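Local structure of competence damage-inducible protein A (Klebsiella pneumoniae subsp. pneumoniae MGH 78578, 5V01) at residues 13-18 with 160-165; 29-34 with 104-109; 85-90 with 112-117; 91-96 with 137-142; 129-134 with 155-160. The protein is of unknown function but belongs to the CinA family, some of whose members deamidate nicotinamide mononucleotide, an activity that remains only an inference here. One frame throughout, in Å; residues are numbered along the deposited sequence.

Interaction 1: residues 13-18 with 160-165; sequences NNTHEL and YALAAL
Leu18, in the first turn of helix 15-29, faces Leu162 of helix 150-169 with their CA atoms 6.3 Å apart, the nearest CA pair of the two segments. The contact is mainly apolar and no hydrogen bond crosses it. Leu18 carries it with both ends of its side chain: CB meets Leu162 CB at 4.1 Å, while both methyls rest on Ala163, CD1 lying 4.0 Å from Ala163 CB and CD2 reaching Ala163 CA. Beside this pair, Thr15 uses its methyl, not its hydroxyl. CG2 stands opposite the backbone N, with OG1 at chi1 -67°, and touches Leu162 CD1 at 3.8 Å, the two side chains crossing at about a right angle. Asn13 adds a small touch at the side, its ND2 3.9 Å from Ala163 CB; ND2 also hydrogen-bonds Glu7 O. The start of the helix is fixed by Asn14 at the N-cap: its OD1 accepts from Glu17 N at 3.1 Å, with an angle of 166° at the hydrogen and the donor on a lone pair in the carbonyl plane. Helix 43-50 packs here through Ala47, which touches both Thr15 and Leu162, while on helix 150-169 Ala161 and Ala164 meet Phe131 and Trp133 of strand 128-135.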
# COMPACT_ATOMS: atom_id res chain seq x y z
N ASN A 13 10.83 18.93 -7.25
CA ASN A 13 11.24 17.63 -6.69
C ASN A 13 10.71 16.49 -7.54
O ASN A 13 9.71 16.65 -8.24
CB ASN A 13 10.74 17.43 -5.25
CG ASN A 13 11.37 18.40 -4.27
OD1 ASN A 13 12.55 18.71 -4.37
ND2 ASN A 13 10.58 18.84 -3.29
N ASN A 14 11.43 15.38 -7.49
CA ASN A 14 11.06 14.18 -8.24
C ASN A 14 10.99 13.01 -7.25
O ASN A 14 11.91 12.75 -6.48
CB ASN A 14 12.08 13.89 -9.33
CG ASN A 14 11.81 12.60 -10.04
OD1 ASN A 14 12.34 11.54 -9.64
ND2 ASN A 14 10.95 12.65 -11.07
N THR A 15 9.90 12.24 -7.33
CA THR A 15 9.65 11.19 -6.35
C THR A 15 10.74 10.09 -6.28
O THR A 15 11.16 9.73 -5.22
CB THR A 15 8.20 10.66 -6.51
OG1 THR A 15 7.30 11.72 -6.13
CG2 THR A 15 7.96 9.42 -5.67
N HIS A 16 11.22 9.59 -7.42
CA HIS A 16 12.26 8.55 -7.38
C HIS A 16 13.61 9.10 -6.89
O HIS A 16 14.34 8.43 -6.18
CB HIS A 16 12.43 7.86 -8.74
CG HIS A 16 13.11 6.52 -8.65
ND1 HIS A 16 14.16 6.27 -7.79
CD2 HIS A 16 12.90 5.37 -9.32
CE1 HIS A 16 14.55 5.02 -7.93
NE2 HIS A 16 13.81 4.45 -8.86
N GLU A 17 13.93 10.34 -7.27
CA GLU A 17 15.11 11.00 -6.75
C GLU A 17 15.03 11.14 -5.22
O GLU A 17 16.00 10.92 -4.50
CB GLU A 17 15.22 12.34 -7.44
CG GLU A 17 16.57 13.01 -7.32
CD GLU A 17 16.66 14.27 -8.15
OE1 GLU A 17 17.67 14.95 -7.98
OE2 GLU A 17 15.74 14.58 -8.96
N LEU A 18 13.84 11.46 -4.71
CA LEU A 18 13.63 11.58 -3.27
C LEU A 18 13.75 10.25 -2.57
O LEU A 18 14.37 10.14 -1.50
CB LEU A 18 12.28 12.19 -2.97
CG LEU A 18 12.13 13.68 -3.25
CD1 LEU A 18 10.66 14.06 -3.16
CD2 LEU A 18 12.99 14.54 -2.32
N TYR A 160 5.50 15.27 -1.15
CA TYR A 160 5.69 16.09 0.06
C TYR A 160 6.10 15.21 1.24
O TYR A 160 7.00 15.56 2.00
CB TYR A 160 4.41 16.86 0.40
CG TYR A 160 4.59 17.79 1.57
CD1 TYR A 160 5.24 18.99 1.39
CD2 TYR A 160 4.19 17.44 2.85
CE1 TYR A 160 5.45 19.85 2.43
CE2 TYR A 160 4.41 18.31 3.90
CZ TYR A 160 5.05 19.50 3.68
OH TYR A 160 5.29 20.38 4.70
N ALA A 161 5.42 14.08 1.41
CA ALA A 161 5.76 13.18 2.50
C ALA A 161 7.22 12.77 2.46
O ALA A 161 7.90 12.73 3.49
CB ALA A 161 4.87 11.95 2.49
N LEU A 162 7.69 12.46 1.25
CA LEU A 162 9.06 12.02 1.05
C LEU A 162 10.07 13.16 1.20
O LEU A 162 11.15 12.96 1.76
CB LEU A 162 9.23 11.34 -0.31
CG LEU A 162 8.49 10.00 -0.45
CD1 LEU A 162 8.37 9.63 -1.94
CD2 LEU A 162 9.17 8.90 0.35
N ALA A 163 9.76 14.33 0.63
CA ALA A 163 10.66 15.48 0.71
C ALA A 163 10.83 15.89 2.17
O ALA A 163 11.95 16.17 2.62
CB ALA A 163 10.15 16.63 -0.13
N ALA A 164 9.73 15.91 2.91
CA ALA A 164 9.81 16.27 4.34
C ALA A 164 10.59 15.22 5.13
O ALA A 164 11.40 15.52 6.01
CB ALA A 164 8.43 16.46 4.92
N LEU A 165 10.36 13.94 4.80
CA LEU A 165 11.13 12.87 5.43
C LEU A 165 12.63 13.04 5.16
O LEU A 165 13.43 12.87 6.07
CB LEU A 165 10.67 11.51 4.91
CG LEU A 165 11.47 10.32 5.45
CD1 LEU A 165 11.35 10.20 6.97
CD2 LEU A 165 11.08 9.02 4.76

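Interaction 2: residues 29-34 with 104-109; sequences RGWRLT and GADIAI
Arg32 to Thr34 pair with Asp106 to Ile109 as parallel neighbours in the mixed sheet of an alpha/beta fold, where strand 33-37 lies beside strand 107-113. The bridges Leu33-Ile107 and Thr34-Ala108 both have CA atoms 4.8 Å apart. Backbone hydrogen bonds set this register. Arg32 O takes two donors, Asp106 N at 2.9 Å, tilted from the carbonyl plane, and Ile107 N, which lies in it. Thr34 N then gives to Ile107 O, and Ile109 N to Thr34 O at 3.0 Å. Apolar contacts divide between the two faces. On the face of Leu33 and Ile107, Leu33 CD1 packs on Ile107 CG2 at 3.7 Å and reaches Ile109 CG1, while Ile107 CD1 meets Trp31 CE3 obliquely; Leu165 and Leu169 of helix 150-169 cover this side. On the other face the Thr34 methyl CG2 lies 3.7 Å from both Ala105 CB and Ala108 CB, and Thr34 OG1 binds Thr60 O of the next strand. Salt bridges lead outside the pair, from Arg32 to Asp59 and from Asp106 OD1 to Arg136. The remaining carboxylate oxygen, Asp106 OD2, extends the pairing before the strands begin, accepting from Arg32 N at 2.9 Å through its anti lone pair.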
# COMPACT_ATOMS: atom_id res chain seq x y z
N ARG A 29 21.89 4.84 8.65
CA ARG A 29 21.61 4.86 10.09
C ARG A 29 21.12 3.54 10.64
O ARG A 29 20.99 3.40 11.85
CB ARG A 29 20.59 5.96 10.40
CG ARG A 29 21.18 7.32 10.16
CD ARG A 29 20.15 8.40 10.20
NE ARG A 29 20.78 9.71 10.02
CZ ARG A 29 21.28 10.18 8.87
NH1 ARG A 29 21.23 9.46 7.73
NH2 ARG A 29 21.82 11.37 8.86
N GLY A 30 20.82 2.58 9.77
CA GLY A 30 20.24 1.31 10.16
C GLY A 30 18.82 1.49 10.63
O GLY A 30 18.37 0.75 11.50
N TRP A 31 18.11 2.46 10.04
CA TRP A 31 16.70 2.71 10.39
C TRP A 31 15.75 2.13 9.37
O TRP A 31 16.06 2.04 8.19
CB TRP A 31 16.42 4.20 10.54
CG TRP A 31 17.16 4.88 11.68
CD1 TRP A 31 17.81 4.28 12.70
CD2 TRP A 31 17.29 6.29 11.88
NE1 TRP A 31 18.36 5.24 13.53
CE2 TRP A 31 18.04 6.48 13.05
CE3 TRP A 31 16.83 7.41 11.19
CZ2 TRP A 31 18.36 7.74 13.54
CZ3 TRP A 31 17.14 8.67 11.68
CH2 TRP A 31 17.90 8.82 12.85
N ARG A 32 14.56 1.77 9.85
CA ARG A 32 13.52 1.20 9.02
C ARG A 32 12.28 2.06 9.10
O ARG A 32 11.92 2.59 10.16
CB ARG A 32 13.22 -0.24 9.45
CG ARG A 32 14.43 -1.12 9.29
CD ARG A 32 14.12 -2.58 9.51
NE ARG A 32 13.38 -3.15 8.38
CZ ARG A 32 13.91 -3.49 7.20
NH1 ARG A 32 15.22 -3.34 6.94
NH2 ARG A 32 13.13 -4.02 6.27
N LEU A 33 11.64 2.19 7.95
CA LEU A 33 10.47 3.04 7.72
C LEU A 33 9.25 2.16 7.49
O LEU A 33 9.36 1.09 6.87
CB LEU A 33 10.75 3.86 6.46
CG LEU A 33 9.65 4.76 5.92
CD1 LEU A 33 9.29 5.89 6.90
CD2 LEU A 33 10.09 5.33 4.58
N THR A 34 8.08 2.65 7.89
CA THR A 34 6.78 2.01 7.61
C THR A 34 5.78 3.11 7.29
O THR A 34 5.99 4.29 7.63
CB THR A 34 6.32 1.16 8.78
OG1 THR A 34 5.19 0.41 8.41
CG2 THR A 34 5.98 1.97 9.99
N GLY A 104 7.13 -2.58 13.86
CA GLY A 104 8.35 -2.58 14.68
C GLY A 104 9.43 -1.68 14.10
O GLY A 104 10.63 -1.92 14.29
N ALA A 105 9.00 -0.64 13.39
CA ALA A 105 9.88 0.23 12.64
C ALA A 105 10.40 1.36 13.53
O ALA A 105 9.95 1.56 14.65
CB ALA A 105 9.12 0.81 11.46
N ASP A 106 11.37 2.09 13.00
CA ASP A 106 11.91 3.28 13.66
C ASP A 106 11.13 4.55 13.31
O ASP A 106 11.01 5.48 14.14
CB ASP A 106 13.37 3.46 13.26
CG ASP A 106 14.21 2.27 13.61
OD1 ASP A 106 14.51 2.14 14.81
OD2 ASP A 106 14.58 1.48 12.70
N ILE A 107 10.64 4.62 12.07
CA ILE A 107 9.94 5.79 11.56
C ILE A 107 8.66 5.35 10.88
O ILE A 107 8.68 4.40 10.10
CB ILE A 107 10.79 6.60 10.57
CG1 ILE A 107 12.07 7.11 11.26
CG2 ILE A 107 10.00 7.76 9.98
CD1 ILE A 107 13.21 7.40 10.32
N ALA A 108 7.56 6.04 11.17
CA ALA A 108 6.27 5.81 10.52
C ALA A 108 5.79 7.12 9.91
O ALA A 108 5.88 8.19 10.52
CB ALA A 108 5.23 5.29 11.52
N ILE A 109 5.29 7.04 8.69
CA ILE A 109 4.55 8.13 8.06
C ILE A 109 3.11 7.71 7.92
O ILE A 109 2.84 6.61 7.42
CB ILE A 109 5.12 8.52 6.69
CG1 ILE A 109 6.58 8.94 6.84
CG2 ILE A 109 4.27 9.60 6.07
CD1 ILE A 109 7.29 9.21 5.54

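Interaction 3: residues 85-90 with 112-117; sequences SAVSEA and SGYAGP
Val87 presses its branched end against one face of the Tyr114 ring. The CG2 methyl is 3.6 Å from the ring centroid and 18° off the normal, a CH-pi contact displaced toward the rim, and CB comes within 3.5 Å of CE2. With CG1 opposite the backbone N (chi1 178°), CG2 is left on the side that meets the ring, and CG1 can still touch its CE2 and CD2 atoms. A second first-shell link is polar: Ser112 OG donates to Ala86 O at 2.7 Å. It approaches from above the carbonyl plane, 57° out of it, and so misses the lone-pair direction. At the far end of the ring, one water joins the segments, 2.7 Å from both Ser85 OG, to which it donates, and Tyr114 OH.

The next shell shapes the connection that presents Val87. Ser85, of positive phi, closes helix 78-84, and its OG accepts from Val87 N at 3.1 Å, an ST turn. Ser88 OG donates to Ser85 O and, as N-cap of helix 89-103, accepts from Cys91 N. Backbone bonds of Tyr114 to Gly127 and Thr128 fix its chain beside strand 128-135, while Trp130 of that strand touches Val87. The contact thus joins a helix-to-helix turn to the C-terminal end of strand 107-113; helix 89-103 leads into that strand, parallel to 58-64 and 33-37, as in a beta-alpha-beta crossover.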
# COMPACT_ATOMS: atom_id res chain seq x y z
N SER A 85 -12.72 13.35 12.91
CA SER A 85 -12.74 12.77 11.57
C SER A 85 -11.40 12.13 11.23
O SER A 85 -10.40 12.34 11.92
CB SER A 85 -13.12 13.78 10.47
OG SER A 85 -12.00 14.47 9.96
N ALA A 86 -11.40 11.37 10.15
CA ALA A 86 -10.18 10.74 9.69
C ALA A 86 -9.17 11.72 9.10
O ALA A 86 -7.97 11.40 9.04
CB ALA A 86 -10.50 9.67 8.67
N VAL A 87 -9.63 12.89 8.65
CA VAL A 87 -8.73 13.92 8.10
C VAL A 87 -8.51 14.92 9.20
O VAL A 87 -9.22 15.92 9.33
CB VAL A 87 -9.29 14.52 6.80
CG1 VAL A 87 -8.38 15.62 6.27
CG2 VAL A 87 -9.45 13.45 5.75
N SER A 88 -7.53 14.61 10.03
CA SER A 88 -7.25 15.38 11.23
C SER A 88 -5.87 15.05 11.76
O SER A 88 -5.30 13.97 11.50
CB SER A 88 -8.30 15.08 12.32
OG SER A 88 -8.19 13.73 12.79
N GLU A 89 -5.33 15.99 12.52
CA GLU A 89 -4.12 15.75 13.27
C GLU A 89 -4.21 14.51 14.18
O GLU A 89 -3.32 13.68 14.19
CB GLU A 89 -3.77 16.98 14.11
CG GLU A 89 -2.42 16.85 14.79
CD GLU A 89 -2.00 18.07 15.57
OE1 GLU A 89 -2.83 18.65 16.27
OE2 GLU A 89 -0.81 18.42 15.51
N ALA A 90 -5.30 14.39 14.94
CA ALA A 90 -5.43 13.29 15.88
C ALA A 90 -5.44 11.93 15.19
O ALA A 90 -4.82 10.98 15.65
CB ALA A 90 -6.67 13.45 16.73
N SER A 112 -3.42 11.24 5.61
CA SER A 112 -4.88 11.17 5.50
C SER A 112 -5.42 12.49 5.01
O SER A 112 -5.14 13.52 5.62
CB SER A 112 -5.48 10.81 6.85
OG SER A 112 -6.87 10.60 6.75
N GLY A 113 -6.20 12.46 3.94
CA GLY A 113 -6.71 13.68 3.34
C GLY A 113 -7.92 13.45 2.47
O GLY A 113 -8.46 12.34 2.38
N TYR A 114 -8.36 14.55 1.86
CA TYR A 114 -9.41 14.55 0.84
C TYR A 114 -8.71 14.88 -0.47
O TYR A 114 -8.35 16.03 -0.72
CB TYR A 114 -10.51 15.59 1.14
CG TYR A 114 -11.23 15.33 2.42
CD1 TYR A 114 -12.09 14.23 2.56
CD2 TYR A 114 -11.05 16.18 3.52
CE1 TYR A 114 -12.74 13.99 3.75
CE2 TYR A 114 -11.71 15.94 4.72
CZ TYR A 114 -12.54 14.84 4.83
OH TYR A 114 -13.20 14.60 6.01
N ALA A 115 -8.50 13.86 -1.31
CA ALA A 115 -7.82 14.06 -2.59
C ALA A 115 -8.73 14.71 -3.61
O ALA A 115 -8.26 15.43 -4.48
CB ALA A 115 -7.26 12.75 -3.12
N GLY A 116 -10.04 14.46 -3.50
CA GLY A 116 -11.04 15.08 -4.36
C GLY A 116 -11.78 14.10 -5.25
O GLY A 116 -11.46 12.89 -5.24
N PRO A 117 -12.76 14.57 -6.02
CA PRO A 117 -13.13 16.00 -6.12
C PRO A 117 -13.87 16.58 -4.91
O PRO A 117 -13.84 17.80 -4.71
CB PRO A 117 -14.07 16.03 -7.34
CG PRO A 117 -14.67 14.67 -7.37
CD PRO A 117 -13.60 13.73 -6.90
O HOH W 1 -12.62 16.24 8.04

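Interaction 4: residues 91-96 with 137-142; sequences CVQEMS and GQTETK
Gln93 lays its CG against the methyl of Thr141, CG to CG2 at 3.9 Å, the side chains crossing at a slant. The chain of Gln93 is extended beyond CG, which carries its amide past the methyl, where a water links it to the strand backbone. NE2 donates to this water at 2.8 Å, and the water in turn donates to Thr139 O. A second water ties the same two residues at a different level: it gives a hydrogen to Gln93 O at 3.0 Å and lies 3.0 Å from Thr139 OG1. No direct hydrogen bond crosses between the segments, and the direct touches are mostly methyl and methylene.

These residues sit where helix 89-103 packs on strand 138-145, one of the two outermost strands of the mixed sheet within this chain, in an alpha/beta fold. The axes of 91-96 and 138-142 come within 9.3 Å at 142° between their N-to-C directions, and only alternate strand residues, Thr139 and Thr141, turn their side chains to the helix. Val92, one position before Gln93, adds a distant touch, its CG2 4.3 Å from Thr141 CG2, and packs on Ala132 of the neighbouring strand. Thr141 OG1 hydrogen-bonds Glu89 OE2, one turn before Gln93 on the helix. Ser96 holds its OG, at chi1 76°, close enough to the preceding turn to donate to Gln93 O at 2.8 Å; Ser96 OG also meets the Thr139 methyl, and Asn134 ND2 makes a weak hydrogen bond with Ser96 OG.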
# COMPACT_ATOMS: atom_id res chain seq x y z
N CYS A 91 -6.11 11.86 14.05
CA CYS A 91 -6.15 10.60 13.31
C CYS A 91 -4.78 10.22 12.77
O CYS A 91 -4.36 9.08 12.95
CB CYS A 91 -7.13 10.66 12.18
SG CYS A 91 -7.21 9.08 11.28
N VAL A 92 -4.08 11.15 12.12
CA VAL A 92 -2.76 10.79 11.58
C VAL A 92 -1.78 10.44 12.71
O VAL A 92 -0.93 9.56 12.55
CB VAL A 92 -2.15 11.80 10.57
CG1 VAL A 92 -2.93 11.78 9.26
CG2 VAL A 92 -1.97 13.20 11.14
N GLN A 93 -1.89 11.11 13.87
CA GLN A 93 -1.08 10.69 15.03
C GLN A 93 -1.34 9.23 15.38
O GLN A 93 -0.41 8.44 15.52
CB GLN A 93 -1.35 11.56 16.25
CG GLN A 93 -0.78 12.95 16.14
CD GLN A 93 -1.28 13.90 17.20
OE1 GLN A 93 -2.40 13.76 17.71
NE2 GLN A 93 -0.46 14.87 17.54
N GLU A 94 -2.62 8.87 15.51
CA GLU A 94 -2.95 7.50 15.90
C GLU A 94 -2.61 6.48 14.81
O GLU A 94 -2.17 5.37 15.11
CB GLU A 94 -4.42 7.40 16.33
CG GLU A 94 -4.69 8.13 17.65
CD GLU A 94 -6.11 7.97 18.14
OE1 GLU A 94 -6.80 7.09 17.66
OE2 GLU A 94 -6.54 8.71 19.04
N MET A 95 -2.81 6.87 13.54
CA MET A 95 -2.40 5.99 12.43
C MET A 95 -0.90 5.70 12.49
O MET A 95 -0.47 4.55 12.33
CB MET A 95 -2.73 6.62 11.07
CG MET A 95 -4.18 6.63 10.71
SD MET A 95 -4.56 7.52 9.19
CE MET A 95 -3.85 6.44 7.97
N SER A 96 -0.11 6.76 12.72
CA SER A 96 1.35 6.62 12.73
C SER A 96 1.78 5.72 13.89
O SER A 96 2.65 4.88 13.73
CB SER A 96 2.05 7.98 12.76
OG SER A 96 2.01 8.60 14.03
N GLY A 137 8.34 7.30 18.36
CA GLY A 137 7.45 8.05 19.27
C GLY A 137 7.40 9.58 19.08
O GLY A 137 6.38 10.20 19.39
N GLN A 138 8.49 10.20 18.63
CA GLN A 138 8.49 11.67 18.53
C GLN A 138 7.71 11.94 17.23
O GLN A 138 8.21 11.61 16.17
CB GLN A 138 9.92 12.26 18.55
CG GLN A 138 10.16 13.40 19.55
CD GLN A 138 10.04 12.97 21.01
OE1 GLN A 138 10.46 11.87 21.39
NE2 GLN A 138 9.48 13.83 21.84
N THR A 139 6.48 12.47 17.33
CA THR A 139 5.59 12.72 16.17
C THR A 139 5.39 14.20 15.89
O THR A 139 5.05 14.98 16.80
CB THR A 139 4.19 12.07 16.34
OG1 THR A 139 4.35 10.67 16.56
CG2 THR A 139 3.31 12.25 15.09
N GLU A 140 5.63 14.58 14.65
CA GLU A 140 5.32 15.90 14.14
C GLU A 140 4.24 15.76 13.09
O GLU A 140 4.20 14.75 12.36
CB GLU A 140 6.56 16.52 13.49
CG GLU A 140 7.65 16.91 14.45
CD GLU A 140 9.05 16.97 13.84
OE1 GLU A 140 9.22 16.92 12.59
OE2 GLU A 140 10.00 17.08 14.63
N THR A 141 3.39 16.77 12.98
CA THR A 141 2.30 16.76 12.02
C THR A 141 2.29 18.02 11.19
O THR A 141 2.85 19.05 11.58
CB THR A 141 0.94 16.62 12.71
OG1 THR A 141 0.73 17.79 13.54
CG2 THR A 141 0.88 15.34 13.53
N LYS A 142 1.62 17.94 10.05
CA LYS A 142 1.48 19.08 9.14
C LYS A 142 0.24 18.95 8.31
O LYS A 142 -0.02 17.87 7.76
CB LYS A 142 2.69 19.18 8.20
CG LYS A 142 2.65 20.31 7.18
CD LYS A 142 3.12 21.61 7.80
CE LYS A 142 3.43 22.65 6.74
NZ LYS A 142 2.26 23.52 6.48
O HOH W 2 1.57 9.78 17.39
O HOH W 3 2.23 15.55 17.14

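Interaction 5: residues 129-134 with 155-160; sequences VWFAWN and AKAVRY
Two torsions bring the key rings together: Phe131 on the strand has CG opposite its carbonyl carbon, and Tyr160 on the helix has CG opposite its backbone N (chi1 -175°). The result is a T-shaped pair in which the edge of Tyr160 addresses the face of Phe131, with ring centroids 5.1 Å apart and planes at 60°. The atom that makes the touch is Tyr160 CD2, which sits over the centre of the Phe131 ring and lies 3.8 Å from Phe131 CZ. The adjacent ring atom, Tyr160 CE2, meets the indole of Trp133 at its rim, near the indole plane, 3.8 Å from CH2. Two adjacent atoms of Tyr160 therefore each meet a different aromatic residue, the two lying two positions apart on the strand.

Ala157 fills in beside Phe131. Its CB is 3.9 Å from Phe131 CZ, and its carbonyl O lies at the ring edge, near the plane, 3.4 Å from CE2. Val129 continues the row, its CG1 4.3 Å from Ala157 CB. Trp133 has its own tie to the helix, NE1 donating to Ala161 O, and its ring takes a cation-pi contact from Lys168.

All five touching residues are buried. Strand 128-135 runs between 107-113 and 138-145, antiparallel to both, and helix 150-169 lies along it, the axes of 129-134 and 155-160 being 22° apart in direction with a closest approach of 10.3 Å; helix 89-103 packs on the opposite face, where Trp130 touches Val92 and Asn134 touches Leu100.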
# COMPACT_ATOMS: atom_id res chain seq x y z
N VAL A 129 -4.74 17.73 3.18
CA VAL A 129 -4.06 16.49 3.54
C VAL A 129 -3.26 16.69 4.83
O VAL A 129 -2.50 17.67 4.93
CB VAL A 129 -3.12 15.99 2.42
CG1 VAL A 129 -2.51 14.64 2.82
CG2 VAL A 129 -3.85 15.88 1.08
N TRP A 130 -3.48 15.81 5.80
CA TRP A 130 -2.70 15.74 7.02
C TRP A 130 -1.60 14.69 6.94
O TRP A 130 -1.81 13.60 6.39
CB TRP A 130 -3.59 15.45 8.24
CG TRP A 130 -4.26 16.66 8.84
CD1 TRP A 130 -5.54 17.10 8.62
CD2 TRP A 130 -3.67 17.56 9.78
NE1 TRP A 130 -5.78 18.23 9.35
CE2 TRP A 130 -4.66 18.54 10.08
CE3 TRP A 130 -2.43 17.64 10.40
CZ2 TRP A 130 -4.43 19.59 10.98
CZ3 TRP A 130 -2.19 18.70 11.28
CH2 TRP A 130 -3.19 19.64 11.57
N PHE A 131 -0.45 15.03 7.50
CA PHE A 131 0.72 14.20 7.54
C PHE A 131 1.18 14.04 8.97
O PHE A 131 1.12 15.03 9.73
CB PHE A 131 1.88 14.88 6.77
CG PHE A 131 1.60 15.07 5.31
CD1 PHE A 131 0.87 16.15 4.87
CD2 PHE A 131 2.05 14.13 4.37
CE1 PHE A 131 0.59 16.32 3.53
CE2 PHE A 131 1.77 14.30 3.02
CZ PHE A 131 1.06 15.39 2.59
N ALA A 132 1.69 12.86 9.31
CA ALA A 132 2.43 12.62 10.54
C ALA A 132 3.73 11.89 10.24
O ALA A 132 3.72 10.94 9.44
CB ALA A 132 1.61 11.79 11.51
N TRP A 133 4.83 12.34 10.84
CA TRP A 133 6.11 11.65 10.78
C TRP A 133 6.45 11.34 12.23
O TRP A 133 6.58 12.26 13.06
CB TRP A 133 7.21 12.51 10.13
CG TRP A 133 6.92 12.99 8.77
CD1 TRP A 133 7.41 12.46 7.58
CD2 TRP A 133 6.15 14.13 8.40
NE1 TRP A 133 6.97 13.19 6.52
CE2 TRP A 133 6.19 14.22 6.98
CE3 TRP A 133 5.46 15.12 9.12
CZ2 TRP A 133 5.54 15.24 6.28
CZ3 TRP A 133 4.83 16.13 8.41
CH2 TRP A 133 4.88 16.19 7.02
N ASN A 134 6.54 10.05 12.54
CA ASN A 134 6.71 9.54 13.89
C ASN A 134 8.07 8.85 13.95
O ASN A 134 8.25 7.81 13.33
CB ASN A 134 5.52 8.64 14.22
CG ASN A 134 5.59 8.00 15.58
OD1 ASN A 134 6.64 7.92 16.20
ND2 ASN A 134 4.45 7.48 16.02
N ALA A 155 -0.27 12.63 -6.01
CA ALA A 155 1.14 12.65 -6.40
C ALA A 155 1.89 13.72 -5.58
O ALA A 155 2.99 13.49 -5.10
CB ALA A 155 1.30 12.90 -7.89
N LYS A 156 1.27 14.89 -5.42
CA LYS A 156 1.87 15.96 -4.61
C LYS A 156 2.05 15.55 -3.16
O LYS A 156 3.05 15.90 -2.52
CB LYS A 156 1.02 17.22 -4.69
CG LYS A 156 1.12 17.95 -6.03
CD LYS A 156 0.16 19.12 -6.08
CE LYS A 156 0.36 19.96 -7.33
NZ LYS A 156 -0.61 21.08 -7.38
N ALA A 157 1.07 14.85 -2.62
CA ALA A 157 1.12 14.45 -1.22
C ALA A 157 2.20 13.41 -0.98
O ALA A 157 2.93 13.46 -0.01
CB ALA A 157 -0.23 13.90 -0.78
N VAL A 158 2.33 12.45 -1.89
CA VAL A 158 3.40 11.47 -1.80
C VAL A 158 4.78 12.16 -1.86
O VAL A 158 5.66 11.88 -1.04
CB VAL A 158 3.29 10.42 -2.94
CG1 VAL A 158 4.56 9.57 -3.04
CG2 VAL A 158 2.05 9.53 -2.71
N ARG A 159 4.95 13.08 -2.82
CA ARG A 159 6.21 13.80 -2.96
C ARG A 159 6.51 14.62 -1.69
O ARG A 159 7.65 14.63 -1.21
CB ARG A 159 6.15 14.71 -4.19
CG ARG A 159 7.46 14.95 -4.93
CD ARG A 159 7.17 15.81 -6.15
NE ARG A 159 6.43 17.01 -5.76
CZ ARG A 159 5.62 17.70 -6.56
NH1 ARG A 159 5.45 17.34 -7.82
NH2 ARG A 159 5.00 18.77 -6.09
N TYR A 160 5.50 15.27 -1.15
CA TYR A 160 5.69 16.09 0.06
C TYR A 160 6.10 15.21 1.24
O TYR A 160 7.00 15.56 2.00
CB TYR A 160 4.41 16.86 0.40
CG TYR A 160 4.59 17.79 1.57
CD1 TYR A 160 5.24 18.99 1.39
CD2 TYR A 160 4.19 17.44 2.85
CE1 TYR A 160 5.45 19.85 2.43
CE2 TYR A 160 4.41 18.31 3.90
CZ TYR A 160 5.05 19.50 3.68
OH TYR A 160 5.29 20.38 4.70

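In the fold
Interactions 1, 2 and 5 are buried, interaction 4 partly so, and interaction 3 lies at the surface. Helix 150-169 serves interactions 1 and 5, which share Tyr160, and its Leu165 reaches the strand pair of interaction 2. On the other face of the sheet helix 89-103 carries interaction 4, and the turn leading into it interaction 3; Glu89 binds Thr141 between them. Interaction 2 alone pairs strands through backbone bonds; its strand 107-113 continues into interaction 3 and is hydrogen-bonded to strand 128-135 of interaction 5. Interaction 1 is mainly aliphatic and interaction 5 largely aromatic, whereas ordered water bridges interactions 3 and 4.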